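Long-range contact in cellulase (Xanthomonas axonopodis pv. citri, PDB 5HOS), which probably hydrolyses internal beta-1,4-glucosidic bonds of cellulose, as an endoglucanase of glycoside hydrolase family 5: residues P165-I176 against Q208-D219. Sequence-based numbering, arbitrary orientation.
Sequences PQAWATAAQASI and QSNAVAMASIRD
Ala169 and Ala213 meet through their methyls, CB to CB 4.0 Å, and side chains this small let the two backbones come close, with Gln166 CA 4.9 Å from Ala213 CA; the methyl of Ala213 also touches Pro165 O. Ile217 continues the apolar seam. Its CD1 rests 3.6 Å from Ala169 O and near the methyl of Ala172, while its CG2 meets Ile176 CD1 (4.0 Å), the two side chains crossing obliquely. The flexible thioether of Met214, bent at chi2 and chi3, brings SD to Ala169 CB and obliquely beside the five-membered ring of Trp168, a Met-aromatic contact at 4.3 Å from SD to CD1. Pro165, in the first turn of its helix, where no amide hydrogen is needed, lays its ring against the backbone of Gln208 and Ser209.

At the polar edge Gln173 reads the backbone of Arg218 with both ends of its amide. Arg218 N gives a nearly straight bond (169°) to Gln173 OE1, 2.9 Å away in the carbonyl plane on a lone pair; Gln173 NE2 returns one of 2.8 Å to Arg218 O, arriving from above that carbonyl's plane. A bend at chi2 (64°) turns the amide toward the extended loop backbone, and a water joins OE1 to Ser216 O. Gln166 lies over Ala213; a water accepting from Ser209 N lies 2.8 Å from Gln208 OE1 and near Gln166 OE1.

The contact packs helix 165-181 of the eight-stranded TIM barrel against the segment leading into strand 224-231. Ala172, Ile176 and Met214 all touch Val190 of strand 188-191 beneath, helix 132-145 flanks Ala171 and Ser175, and Asp219 forms a salt bridge with Arg180 farther along the helix and accepts from Arg223 N.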
loop_
_atom_site.group_PDB
_atom_site.type_symbol
_atom_site.label_atom_id
_atom_site.label_comp_id
_atom_site.label_asym_id
_atom_site.label_seq_id
_atom_site.Cartn_x
_atom_site.Cartn_y
_atom_site.Cartn_z
ATOM N N PRO A 165 -14.842 11.018 -2.877
ATOM C CA PRO A 165 -14.828 9.628 -3.327
ATOM C C PRO A 165 -15.300 9.380 -4.760
ATOM O O PRO A 165 -14.724 8.537 -5.431
ATOM C CB PRO A 165 -15.732 8.934 -2.302
ATOM C CG PRO A 165 -15.493 9.709 -1.053
ATOM C CD PRO A 165 -15.473 11.125 -1.540
ATOM N N GLN A 166 -16.322 10.103 -5.225
ATOM C CA GLN A 166 -16.825 9.887 -6.592
ATOM C C GLN A 166 -15.833 10.394 -7.658
ATOM O O GLN A 166 -15.612 9.731 -8.677
ATOM C CB GLN A 166 -18.213 10.524 -6.778
ATOM C CG GLN A 166 -19.029 9.891 -7.898
ATOM C CD GLN A 166 -19.351 8.405 -7.667
ATOM O OE1 GLN A 166 -20.035 8.030 -6.697
ATOM N NE2 GLN A 166 -18.860 7.556 -8.559
ATOM N N ALA A 167 -15.231 11.559 -7.416
ATOM C CA ALA A 167 -14.225 12.109 -8.327
ATOM C C ALA A 167 -12.985 11.232 -8.338
ATOM O O ALA A 167 -12.377 11.031 -9.393
ATOM C CB ALA A 167 -13.844 13.526 -7.932
ATOM N N TRP A 168 -12.608 10.721 -7.166
ATOM C CA TRP A 168 -11.482 9.800 -7.083
ATOM C C TRP A 168 -11.762 8.512 -7.871
ATOM O O TRP A 168 -10.913 8.070 -8.634
ATOM C CB TRP A 168 -11.093 9.461 -5.642
ATOM C CG TRP A 168 -10.120 8.340 -5.658
ATOM C CD1 TRP A 168 -10.336 7.070 -5.237
ATOM C CD2 TRP A 168 -8.817 8.351 -6.256
ATOM N NE1 TRP A 168 -9.238 6.297 -5.489
ATOM C CE2 TRP A 168 -8.291 7.053 -6.122
ATOM C CE3 TRP A 168 -8.041 9.335 -6.889
ATOM C CZ2 TRP A 168 -7.018 6.710 -6.585
ATOM C CZ3 TRP A 168 -6.775 8.997 -7.341
ATOM C CH2 TRP A 168 -6.277 7.696 -7.189
ATOM N N ALA A 169 -12.937 7.924 -7.687
ATOM C CA ALA A 169 -13.295 6.699 -8.419
ATOM C C ALA A 169 -13.195 6.879 -9.931
ATOM O O ALA A 169 -12.765 5.970 -10.619
ATOM C CB ALA A 169 -14.686 6.216 -8.044
ATOM N N THR A 170 -13.596 8.047 -10.439
ATOM C CA THR A 170 -13.476 8.357 -11.869
ATOM C C THR A 170 -12.011 8.399 -12.327
ATOM O O THR A 170 -11.676 7.819 -13.354
ATOM C CB THR A 170 -14.186 9.684 -12.194
ATOM O OG1 THR A 170 -15.560 9.555 -11.827
ATOM C CG2 THR A 170 -14.076 10.040 -13.686
ATOM N N ALA A 171 -11.152 9.062 -11.540
ATOM C CA ALA A 171 -9.719 9.082 -11.805
ATOM C C ALA A 171 -9.102 7.674 -11.737
ATOM O O ALA A 171 -8.336 7.287 -12.621
ATOM C CB ALA A 171 -9.014 10.011 -10.820
ATOM N N ALA A 172 -9.441 6.919 -10.692
ATOM C CA ALA A 172 -8.929 5.557 -10.528
ATOM C C ALA A 172 -9.333 4.698 -11.718
ATOM O O ALA A 172 -8.517 3.969 -12.272
ATOM C CB ALA A 172 -9.436 4.937 -9.236
ATOM N N GLN A 173 -10.589 4.818 -12.114
ATOM C CA GLN A 173 -11.090 4.046 -13.264
ATOM C C GLN A 173 -10.324 4.374 -14.537
ATOM O O GLN A 173 -9.999 3.478 -15.321
ATOM C CB GLN A 173 -12.578 4.309 -13.478
ATOM C CG GLN A 173 -13.226 3.423 -14.531
ATOM C CD GLN A 173 -13.192 1.973 -14.126
ATOM O OE1 GLN A 173 -13.955 1.551 -13.263
ATOM N NE2 GLN A 173 -12.293 1.200 -14.730
ATOM N N ALA A 174 -10.032 5.654 -14.743
ATOM C CA ALA A 174 -9.294 6.074 -15.926
ATOM C C ALA A 174 -7.890 5.465 -15.944
ATOM O O ALA A 174 -7.436 4.998 -16.985
ATOM C CB ALA A 174 -9.226 7.586 -15.998
ATOM N N SER A 175 -7.213 5.450 -14.793
ATOM C CA SER A 175 -5.871 4.869 -14.726
ATOM C C SER A 175 -5.904 3.340 -14.899
ATOM O O SER A 175 -5.024 2.780 -15.552
ATOM C CB SER A 175 -5.149 5.274 -13.431
ATOM O OG SER A 175 -5.768 4.689 -12.300
ATOM N N ILE A 176 -6.921 2.677 -14.347
ATOM C CA ILE A 176 -7.103 1.223 -14.548
ATOM C C ILE A 176 -7.263 0.920 -16.040
ATOM O O ILE A 176 -6.585 0.041 -16.585
ATOM C CB ILE A 176 -8.318 0.678 -13.762
ATOM C CG1 ILE A 176 -8.046 0.712 -12.251
ATOM C CG2 ILE A 176 -8.700 -0.738 -14.193
ATOM C CD1 ILE A 176 -9.302 0.670 -11.405
ATOM N N GLN A 208 -21.041 11.815 -0.412
ATOM C CA GLN A 208 -20.360 10.808 -1.231
ATOM C C GLN A 208 -19.430 9.947 -0.378
ATOM O O GLN A 208 -18.713 10.463 0.489
ATOM C CB GLN A 208 -19.555 11.490 -2.342
ATOM C CG GLN A 208 -20.346 12.508 -3.148
ATOM C CD GLN A 208 -21.667 11.966 -3.657
ATOM O OE1 GLN A 208 -21.700 10.963 -4.360
ATOM N NE2 GLN A 208 -22.763 12.621 -3.296
ATOM N N SER A 209 -19.443 8.645 -0.634
ATOM C CA SER A 209 -18.669 7.680 0.148
ATOM C C SER A 209 -17.936 6.704 -0.741
ATOM O O SER A 209 -18.326 6.487 -1.899
ATOM C CB SER A 209 -19.585 6.883 1.072
ATOM O OG SER A 209 -20.479 6.064 0.325
ATOM N N ASN A 210 -16.899 6.081 -0.183
ATOM C CA ASN A 210 -16.253 4.963 -0.864
ATOM C C ASN A 210 -17.209 3.810 -1.122
ATOM O O ASN A 210 -17.144 3.196 -2.183
ATOM C CB ASN A 210 -15.022 4.486 -0.101
ATOM C CG ASN A 210 -13.899 5.501 -0.140
ATOM O OD1 ASN A 210 -13.774 6.255 -1.100
ATOM N ND2 ASN A 210 -13.085 5.532 0.904
ATOM N N ALA A 211 -18.117 3.551 -0.178
ATOM C CA ALA A 211 -19.096 2.469 -0.328
ATOM C C ALA A 211 -19.927 2.577 -1.609
ATOM O O ALA A 211 -20.271 1.555 -2.221
ATOM C CB ALA A 211 -20.006 2.399 0.892
ATOM N N VAL A 212 -20.257 3.803 -2.008
ATOM C CA VAL A 212 -20.998 4.046 -3.246
ATOM C C VAL A 212 -20.019 4.137 -4.420
ATOM O O VAL A 212 -20.145 3.411 -5.420
ATOM C CB VAL A 212 -21.861 5.330 -3.144
ATOM C CG1 VAL A 212 -22.536 5.651 -4.474
ATOM C CG2 VAL A 212 -22.903 5.167 -2.048
ATOM N N ALA A 213 -19.046 5.026 -4.293
ATOM C CA ALA A 213 -18.154 5.358 -5.410
ATOM C C ALA A 213 -17.357 4.157 -5.928
ATOM O O ALA A 213 -17.220 3.968 -7.139
ATOM C CB ALA A 213 -17.211 6.484 -5.006
ATOM N N MET A 214 -16.876 3.327 -5.011
ATOM C CA MET A 214 -16.002 2.219 -5.365
ATOM C C MET A 214 -16.775 0.971 -5.787
ATOM O O MET A 214 -16.183 0.084 -6.382
ATOM C CB MET A 214 -15.041 1.916 -4.218
ATOM C CG MET A 214 -14.148 3.101 -3.834
ATOM S SD MET A 214 -13.085 3.792 -5.139
ATOM C CE MET A 214 -12.199 2.317 -5.594
ATOM N N ALA A 215 -18.085 0.920 -5.522
ATOM C CA ALA A 215 -18.924 -0.215 -5.963
ATOM C C ALA A 215 -18.935 -0.381 -7.475
ATOM O O ALA A 215 -19.002 -1.504 -7.977
ATOM C CB ALA A 215 -20.350 -0.062 -5.454
ATOM N N SER A 216 -18.875 0.735 -8.199
ATOM C CA SER A 216 -18.942 0.691 -9.654
ATOM C C SER A 216 -17.574 0.558 -10.333
ATOM O O SER A 216 -17.520 0.525 -11.562
ATOM C CB SER A 216 -19.689 1.923 -10.176
ATOM O OG SER A 216 -19.063 3.115 -9.739
ATOM N N ILE A 217 -16.481 0.470 -9.567
ATOM C CA ILE A 217 -15.156 0.228 -10.169
ATOM C C ILE A 217 -15.159 -1.077 -10.953
ATOM O O ILE A 217 -15.643 -2.105 -10.472
ATOM C CB ILE A 217 -14.006 0.192 -9.138
ATOM C CG1 ILE A 217 -13.638 1.610 -8.712
ATOM C CG2 ILE A 217 -12.736 -0.484 -9.695
ATOM C CD1 ILE A 217 -12.989 2.483 -9.778
ATOM N N ARG A 218 -14.598 -1.005 -12.156
ATOM C CA ARG A 218 -14.447 -2.158 -13.027
ATOM C C ARG A 218 -12.989 -2.250 -13.503
ATOM O O ARG A 218 -12.223 -1.270 -13.461
ATOM C CB ARG A 218 -15.414 -2.055 -14.209
ATOM C CG ARG A 218 -16.892 -2.076 -13.820
ATOM C CD ARG A 218 -17.374 -3.435 -13.304
ATOM N NE ARG A 218 -18.757 -3.388 -12.797
ATOM C CZ ARG A 218 -19.131 -3.130 -11.535
ATOM N NH1 ARG A 218 -18.244 -2.885 -10.569
ATOM N NH2 ARG A 218 -20.426 -3.121 -11.226
ATOM N N ASP A 219 -12.604 -3.448 -13.904
ATOM C CA ASP A 219 -11.279 -3.711 -14.446
ATOM C C ASP A 219 -11.487 -4.503 -15.727
ATOM O O ASP A 219 -12.008 -5.613 -15.656
ATOM C CB ASP A 219 -10.459 -4.536 -13.444
ATOM C CG ASP A 219 -9.062 -4.878 -13.947
ATOM O OD1 ASP A 219 -8.722 -4.607 -15.124
ATOM O OD2 ASP A 219 -8.283 -5.451 -13.150
HETATM O O HOH W 1 -20.415 8.586 -3.513
HETATM O O HOH W 2 -16.204 2.964 -12.491
#